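Local coordinates for protein complement factor H (Mus musculus, PDB 2YBY) that regulates complement in innate immunity, probably damping its alternative pathway on host surfaces, and is represented here by two consecutive sushi modules, at residues 10-15 with 39-44; 23-26 with 32-35; 107-110 with 115-118. The protein carries 1 engineered substitution. One frame throughout, in Å; residues are numbered along the deposited sequence.

In the fold
Contacts 1 and 2 belong to the first sushi module and contact 3 to the second, in series along the chain. Contact 2 is nested inside the loop closed by contact 1; their centres lie about 16 Å apart, and they meet where Tyr35 packs against segments 10-15 and 39-44. Strands 13-15 and 32-37 are neighbours in one antiparallel sheet, whereas strand 41-42 joins another with strands 66-71 and 84-87. Contact 3 is a hairpin about 21 Å from contact 1 and about 36 Å from contact 2, centre to centre, and lies across the chain's centre from contact 2. This spread reflects the elongated, end-to-end arrangement of sushi modules.

Contact 1: residues 10-15 with 39-44; sequences FKYGRL and NGFSPP
Tyr12 lays one face of its ring on a face of Phe41, forming an offset stack whose planes are only 7° from parallel and whose centroids are 4.1 Å apart. The closest approach is Tyr12 CD2 to Phe41 CE2, at 3.5 Å. The two rings are shifted so that the inner end of the tyrosine, CG and CB, covers the phenylalanine; Tyr12 CB sits 3.8 Å from the centroid of the Phe41 ring and makes a CH-pi contact over its face. In both residues chi1 (-46° for Tyr12, -65° for Phe41) places CG beside the backbone N and swings the rings into the space between the backbones, where Tyr12 CA and Phe41 CA are 6.8 Å apart.

The tight part is this offset stack alone: no hydrogen bond joins the segments, and the pair is only partly buried. On the opposite face of the Tyr12 ring, Lys11 CB lies 3.6 Å above the plane. The looser part is the solvent side, where exposed Lys11 sends its chain alongside the tyrosine and its NZ makes only a weak hydrogen bond, 3.5 Å long, to Tyr12 OH. Tyrosine suits this partly exposed place, for its ring can stack while its hydroxyl meets the ammonium of Lys11. Phenylalanine needs no polar end here; its ring also receives a cation-pi contact from Arg67. Gly40, which leads directly into Phe41, takes backbone angles suited to glycine.

Backbone bonds tie Tyr12 to Asp38, just after strand 32-37, and Gly40 to Lys68 of strand 66-71; Tyr12 also touches Cys65, disulfide-bonded to Cys37. Short strands held by two disulfides, here Cys5-Cys54 and Cys37-Cys65, are characteristic of the sushi (complement control protein) fold, to which this module adds the Tyr12-Phe41 stack.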
loop_
_atom_site.group_PDB
_atom_site.type_symbol
_atom_site.label_atom_id
_atom_site.label_comp_id
_atom_site.label_asym_id
_atom_site.label_seq_id
_atom_site.Cartn_x
_atom_site.Cartn_y
_atom_site.Cartn_z
ATOM N N PHE A 10 13.559 1.508 -5.475
ATOM C CA PHE A 10 12.252 2.119 -5.723
ATOM C C PHE A 10 11.890 3.073 -4.586
ATOM O O PHE A 10 12.584 3.067 -3.579
ATOM C CB PHE A 10 11.185 1.017 -5.857
ATOM C CG PHE A 10 11.210 -0.063 -4.798
ATOM C CD1 PHE A 10 12.044 -1.176 -4.927
ATOM C CD2 PHE A 10 10.479 0.069 -3.636
ATOM C CE1 PHE A 10 12.047 -2.178 -3.956
ATOM C CE2 PHE A 10 10.527 -0.908 -2.641
ATOM C CZ PHE A 10 11.319 -2.022 -2.804
ATOM N N LYS A 11 10.870 3.927 -4.762
ATOM C CA LYS A 11 10.502 4.879 -3.722
ATOM C C LYS A 11 9.713 4.261 -2.604
ATOM O O LYS A 11 8.962 3.300 -2.797
ATOM C CB LYS A 11 9.678 6.057 -4.285
ATOM C CG LYS A 11 10.449 6.954 -5.234
ATOM C CD LYS A 11 9.761 8.314 -5.413
ATOM C CE LYS A 11 10.251 9.363 -4.449
ATOM N NZ LYS A 11 9.596 10.671 -4.707
ATOM N N TYR A 12 9.846 4.855 -1.437
ATOM C CA TYR A 12 9.102 4.557 -0.250
ATOM C C TYR A 12 9.232 3.150 0.321
ATOM O O TYR A 12 8.357 2.694 1.052
ATOM C CB TYR A 12 7.633 4.904 -0.460
ATOM C CG TYR A 12 7.412 6.255 -1.097
ATOM C CD1 TYR A 12 7.915 7.413 -0.515
ATOM C CD2 TYR A 12 6.686 6.379 -2.272
ATOM C CE1 TYR A 12 7.667 8.667 -1.073
ATOM C CE2 TYR A 12 6.441 7.625 -2.845
ATOM C CZ TYR A 12 6.966 8.764 -2.261
ATOM O OH TYR A 12 6.732 10.010 -2.808
ATOM N N GLY A 13 10.342 2.512 0.053
ATOM C CA GLY A 13 10.628 1.217 0.625
ATOM C C GLY A 13 11.901 0.617 0.075
ATOM O O GLY A 13 12.590 1.210 -0.773
ATOM N N ARG A 14 12.161 -0.605 0.553
ATOM C CA ARG A 14 13.383 -1.314 0.163
ATOM C C ARG A 14 13.319 -2.788 0.426
ATOM O O ARG A 14 12.595 -3.238 1.287
ATOM C CB ARG A 14 14.594 -0.756 0.949
ATOM C CG ARG A 14 14.302 -0.795 2.445
ATOM C CD ARG A 14 14.808 0.391 3.207
ATOM N NE ARG A 14 13.916 1.556 3.144
ATOM C CZ ARG A 14 14.021 2.594 2.304
ATOM N NH1 ARG A 14 14.987 2.631 1.388
ATOM N NH2 ARG A 14 13.153 3.596 2.369
ATOM N N LEU A 15 14.146 -3.543 -0.270
ATOM C CA LEU A 15 14.332 -4.945 0.057
ATOM C C LEU A 15 14.876 -5.078 1.479
ATOM O O LEU A 15 15.679 -4.243 1.956
ATOM C CB LEU A 15 15.412 -5.579 -0.854
ATOM C CG LEU A 15 15.146 -5.700 -2.345
ATOM C CD1 LEU A 15 16.074 -6.730 -2.989
ATOM C CD2 LEU A 15 13.747 -6.019 -2.640
ATOM N N ASN A 39 7.010 4.007 6.758
ATOM C CA ASN A 39 5.809 4.350 7.507
ATOM C C ASN A 39 4.911 5.225 6.655
ATOM O O ASN A 39 5.378 6.196 6.046
ATOM C CB ASN A 39 6.185 5.136 8.771
ATOM C CG ASN A 39 7.010 4.320 9.741
ATOM O OD1 ASN A 39 6.945 3.074 9.752
ATOM N ND2 ASN A 39 7.866 4.985 10.526
ATOM N N GLY A 40 3.640 4.883 6.616
ATOM C CA GLY A 40 2.673 5.595 5.788
ATOM C C GLY A 40 2.439 4.969 4.429
ATOM O O GLY A 40 1.623 5.470 3.645
ATOM N N PHE A 41 3.215 3.918 4.095
ATOM C CA PHE A 41 3.178 3.239 2.809
ATOM C C PHE A 41 3.052 1.749 2.983
ATOM O O PHE A 41 3.240 1.196 4.082
ATOM C CB PHE A 41 4.445 3.531 1.992
ATOM C CG PHE A 41 4.542 4.990 1.627
ATOM C CD1 PHE A 41 5.139 5.900 2.489
ATOM C CD2 PHE A 41 4.013 5.458 0.441
ATOM C CE1 PHE A 41 5.158 7.254 2.185
ATOM C CE2 PHE A 41 4.103 6.809 0.105
ATOM C CZ PHE A 41 4.671 7.694 0.984
ATOM N N SER A 42 2.688 1.093 1.884
ATOM C CA SER A 42 2.416 -0.327 1.971
ATOM C C SER A 42 2.602 -1.017 0.628
ATOM O O SER A 42 2.348 -0.400 -0.405
ATOM C CB SER A 42 0.942 -0.490 2.386
ATOM O OG SER A 42 0.444 -1.809 2.332
ATOM N N PRO A 43 2.861 -2.346 0.611
ATOM C CA PRO A 43 2.734 -3.087 -0.643
ATOM C C PRO A 43 1.233 -3.071 -1.062
ATOM O O PRO A 43 0.338 -2.939 -0.209
ATOM C CB PRO A 43 3.127 -4.524 -0.243
ATOM C CG PRO A 43 3.938 -4.369 1.009
ATOM C CD PRO A 43 3.258 -3.245 1.712
ATOM N N PRO A 44 0.946 -3.206 -2.369
ATOM C CA PRO A 44 -0.461 -3.192 -2.814
ATOM C C PRO A 44 -1.358 -4.236 -2.166
ATOM O O PRO A 44 -2.572 -4.073 -2.151
ATOM C CB PRO A 44 -0.379 -3.331 -4.330
ATOM C CG PRO A 44 1.042 -3.205 -4.706
ATOM C CD PRO A 44 1.894 -3.332 -3.488
#

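Contact 2: residues 23-26 with 32-35; sequences PNFP and KYSY
Phe25 drives the end of its ring into the face of Tyr33, with CZ 3.8 Å above the tyrosine plane and over its centre. The pair is an edge-to-face stack: the centroids are 5.2 Å apart and the planes meet at 58°, so the phenylalanine leans in rather than standing fully upright. Phe25 CZ is nearest to Tyr33 CE2, at 3.8 Å, and almost as near to Tyr33 CZ.

The side chains bridge a wide gap, since Phe25 CA and Tyr33 CA are 11.5 Å apart; two aromatic side chains reaching from opposite directions span it. Tyr33 leaves its backbone toward the other segment. Phe25 does not, but a chi1 of -69°, with CG beside the backbone N, carries its ring across. The peptide bond from Phe25 to Pro26 is cis, in the loop between helix 18-21 and strand 32-37.

Leu15 of strand 13-15 touches both rings, tying the loop to the edge of the sheet, and Tyr33 OH takes part in a weak hydrogen bond with Asn31 ND2. Tyrosine thus offers an apolar face to Phe25 and a hydroxyl to Asn31, just before its strand. With neither hydrogen bond nor charge pair between the segments, cohesion rests on dispersion and on slightly positive ring hydrogens facing a pi cloud.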
loop_
_atom_site.group_PDB
_atom_site.type_symbol
_atom_site.label_atom_id
_atom_site.label_comp_id
_atom_site.label_asym_id
_atom_site.label_seq_id
_atom_site.Cartn_x
_atom_site.Cartn_y
_atom_site.Cartn_z
ATOM N N PRO A 23 25.089 -7.247 -4.084
ATOM C CA PRO A 23 26.077 -7.876 -4.991
ATOM C C PRO A 23 25.616 -9.115 -5.777
ATOM O O PRO A 23 26.312 -9.539 -6.716
ATOM C CB PRO A 23 27.199 -8.262 -4.031
ATOM C CG PRO A 23 27.057 -7.295 -2.885
ATOM C CD PRO A 23 25.591 -7.203 -2.695
ATOM N N ASN A 24 24.518 -9.753 -5.356
ATOM C CA ASN A 24 23.960 -10.954 -5.997
ATOM C C ASN A 24 23.333 -10.622 -7.365
ATOM O O ASN A 24 23.168 -11.509 -8.198
ATOM C CB ASN A 24 22.877 -11.559 -5.084
ATOM C CG ASN A 24 22.702 -13.047 -5.196
ATOM O OD1 ASN A 24 22.347 -13.579 -6.254
ATOM N ND2 ASN A 24 22.907 -13.752 -4.087
ATOM N N PHE A 25 22.985 -9.349 -7.580
ATOM C CA PHE A 25 22.295 -8.862 -8.770
ATOM C C PHE A 25 23.255 -8.651 -9.942
ATOM O O PHE A 25 24.417 -8.312 -9.723
ATOM C CB PHE A 25 21.502 -7.576 -8.432
ATOM C CG PHE A 25 20.345 -7.895 -7.516
ATOM C CD1 PHE A 25 19.145 -8.340 -8.028
ATOM C CD2 PHE A 25 20.501 -7.883 -6.143
ATOM C CE1 PHE A 25 18.101 -8.701 -7.184
ATOM C CE2 PHE A 25 19.453 -8.258 -5.304
ATOM C CZ PHE A 25 18.281 -8.731 -5.836
ATOM N N PRO A 26 22.804 -8.826 -11.202
ATOM C CA PRO A 26 21.453 -9.228 -11.619
ATOM C C PRO A 26 21.062 -10.672 -11.315
ATOM O O PRO A 26 21.907 -11.526 -11.042
ATOM C CB PRO A 26 21.450 -8.913 -13.110
ATOM C CG PRO A 26 22.876 -9.175 -13.527
ATOM C CD PRO A 26 23.692 -8.629 -12.372
ATOM N N LYS A 32 12.518 -14.095 -6.178
ATOM C CA LYS A 32 11.702 -13.110 -5.470
ATOM C C LYS A 32 12.401 -12.706 -4.217
ATOM O O LYS A 32 13.208 -13.466 -3.679
ATOM C CB LYS A 32 10.297 -13.631 -5.194
ATOM C CG LYS A 32 10.250 -14.814 -4.243
ATOM C CD LYS A 32 8.826 -15.349 -4.094
ATOM C CE LYS A 32 8.676 -16.369 -2.998
ATOM N NZ LYS A 32 9.469 -17.623 -3.212
ATOM N N TYR A 33 12.118 -11.477 -3.742
ATOM C CA TYR A 33 12.803 -10.945 -2.574
ATOM C C TYR A 33 11.830 -10.218 -1.690
ATOM O O TYR A 33 11.048 -9.445 -2.203
ATOM C CB TYR A 33 13.918 -9.978 -3.019
ATOM C CG TYR A 33 14.983 -10.690 -3.818
ATOM C CD1 TYR A 33 15.975 -11.417 -3.180
ATOM C CD2 TYR A 33 14.858 -10.846 -5.193
ATOM C CE1 TYR A 33 16.896 -12.177 -3.896
ATOM C CE2 TYR A 33 15.756 -11.631 -5.918
ATOM C CZ TYR A 33 16.781 -12.284 -5.260
ATOM O OH TYR A 33 17.655 -13.117 -5.909
ATOM N N SER A 34 11.884 -10.442 -0.355
ATOM C CA SER A 34 10.984 -9.757 0.541
ATOM C C SER A 34 11.359 -8.290 0.631
ATOM O O SER A 34 12.547 -7.942 0.570
ATOM C CB SER A 34 11.032 -10.422 1.919
ATOM O OG SER A 34 12.339 -10.397 2.453
ATOM N N TYR A 35 10.359 -7.415 0.797
ATOM C CA TYR A 35 10.589 -5.987 0.946
ATOM C C TYR A 35 9.572 -5.401 1.885
ATOM O O TYR A 35 8.526 -6.000 2.148
ATOM C CB TYR A 35 10.583 -5.245 -0.411
ATOM C CG TYR A 35 9.214 -5.068 -1.034
ATOM C CD1 TYR A 35 8.676 -6.038 -1.854
ATOM C CD2 TYR A 35 8.480 -3.900 -0.834
ATOM C CE1 TYR A 35 7.434 -5.866 -2.467
ATOM C CE2 TYR A 35 7.218 -3.736 -1.399
ATOM C CZ TYR A 35 6.712 -4.710 -2.247
ATOM O OH TYR A 35 5.493 -4.572 -2.872
#

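Contact 3: residues 107-110 with 115-118; sequences DTMT and GWSP
Strands 108-110 and 115-117 run antiparallel, their axes approaching to 4.9 Å with 147° between their directions. Thr110 and Ser117 form a hydrogen-bonded pair: Thr110 N binds Ser117 O at 3.0 Å and Ser117 N binds Thr110 O at 2.9 Å. The second bond lies in the carbonyl plane of Thr110, whereas the amide of Thr110 approaches Ser117 O from above its plane. Pairing stops at Pro118, which has no N-H to donate and follows a cis peptide bond; its CD instead rests 3.4 Å from Thr108 O.

Thr110 and Ser117 share one face of the sheet, where small hydroxylated side chains suit the surface. Met109 and Trp116 meet on the other side, crossing at about a right angle. Met109 SD lies over the indole, 4.2 Å from the centroid of the Trp116 five-membered ring, a Met-aromatic contact. The bend at chi3 (-44°) then turns CE over the six-membered ring, 4.2 Å from its centroid, in a CH-pi contact with the face. A flexible, polarisable chain can follow the broad indole face in this way. Packing is also close at Met109 CG, 3.1 Å from Pro118 O. The indole edge lies near the backbone of Thr110, and Trp116 NE1 is satisfied by Val70 O.

Leu92 of strand 91-93 touches both Met109 and Trp116, as does Phe71 of strand 66-71. Trp116 further packs on Cys69 and Cys111, which form a disulfide, placing the hairpin's aromatic side against strands 66-71 and 91-93, with strand 115-117 at the sheet's edge.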
loop_
_atom_site.group_PDB
_atom_site.type_symbol
_atom_site.label_atom_id
_atom_site.label_comp_id
_atom_site.label_asym_id
_atom_site.label_seq_id
_atom_site.Cartn_x
_atom_site.Cartn_y
_atom_site.Cartn_z
ATOM N N ASP A 107 -21.068 9.055 0.846
ATOM C CA ASP A 107 -20.305 8.785 2.064
ATOM C C ASP A 107 -19.190 7.759 1.833
ATOM O O ASP A 107 -18.920 6.916 2.705
ATOM C CB ASP A 107 -21.188 8.383 3.238
ATOM C CG ASP A 107 -22.056 9.513 3.742
ATOM O OD1 ASP A 107 -21.702 10.699 3.484
ATOM O OD2 ASP A 107 -23.056 9.223 4.433
ATOM N N THR A 108 -18.528 7.855 0.683
ATOM C CA THR A 108 -17.392 6.979 0.392
ATOM C C THR A 108 -16.105 7.752 0.617
ATOM O O THR A 108 -16.077 8.978 0.486
ATOM C CB THR A 108 -17.480 6.398 -1.000
ATOM O OG1 THR A 108 -17.536 7.471 -1.917
ATOM C CG2 THR A 108 -18.676 5.500 -1.170
ATOM N N MET A 109 -15.072 7.038 1.047
ATOM C CA MET A 109 -13.734 7.600 1.274
ATOM C C MET A 109 -12.834 6.811 0.353
ATOM O O MET A 109 -12.989 5.586 0.300
ATOM C CB MET A 109 -13.215 7.269 2.677
ATOM C CG MET A 109 -13.391 8.282 3.647
ATOM S SD MET A 109 -12.592 8.005 5.202
ATOM C CE MET A 109 -12.863 6.356 5.642
ATOM N N THR A 110 -11.845 7.479 -0.278
ATOM C CA THR A 110 -10.904 6.813 -1.172
ATOM C C THR A 110 -9.508 7.029 -0.600
ATOM O O THR A 110 -9.202 8.118 -0.111
ATOM C CB THR A 110 -11.066 7.362 -2.581
ATOM O OG1 THR A 110 -12.402 7.041 -3.017
ATOM C CG2 THR A 110 -10.044 6.784 -3.559
ATOM N N GLY A 115 -3.540 10.274 1.524
ATOM C CA GLY A 115 -4.399 9.789 2.587
ATOM C C GLY A 115 -5.860 9.724 2.188
ATOM O O GLY A 115 -6.199 9.817 1.013
ATOM N N TRP A 116 -6.723 9.553 3.166
ATOM C CA TRP A 116 -8.162 9.421 2.932
ATOM C C TRP A 116 -8.759 10.708 2.384
ATOM O O TRP A 116 -8.451 11.794 2.872
ATOM C CB TRP A 116 -8.913 9.089 4.238
ATOM C CG TRP A 116 -8.706 7.694 4.770
ATOM C CD1 TRP A 116 -8.264 7.363 6.013
ATOM C CD2 TRP A 116 -9.115 6.465 4.151
ATOM N NE1 TRP A 116 -8.358 5.999 6.208
ATOM C CE2 TRP A 116 -8.842 5.422 5.069
ATOM C CE3 TRP A 116 -9.517 6.119 2.862
ATOM C CZ2 TRP A 116 -9.065 4.073 4.752
ATOM C CZ3 TRP A 116 -9.816 4.799 2.580
ATOM C CH2 TRP A 116 -9.566 3.789 3.515
ATOM N N SER A 117 -9.615 10.564 1.394
ATOM C CA SER A 117 -10.386 11.713 0.883
ATOM C C SER A 117 -11.820 11.323 0.645
ATOM O O SER A 117 -12.103 10.417 -0.136
ATOM C CB SER A 117 -9.813 12.313 -0.382
ATOM O OG SER A 117 -10.359 13.615 -0.554
ATOM N N PRO A 118 -12.729 12.039 1.309
ATOM C CA PRO A 118 -12.470 13.040 2.354
ATOM C C PRO A 118 -12.024 12.307 3.626
ATOM O O PRO A 118 -12.040 11.067 3.630
ATOM C CB PRO A 118 -13.833 13.698 2.529
ATOM C CG PRO A 118 -14.790 12.631 2.252
ATOM C CD PRO A 118 -14.164 11.743 1.200
#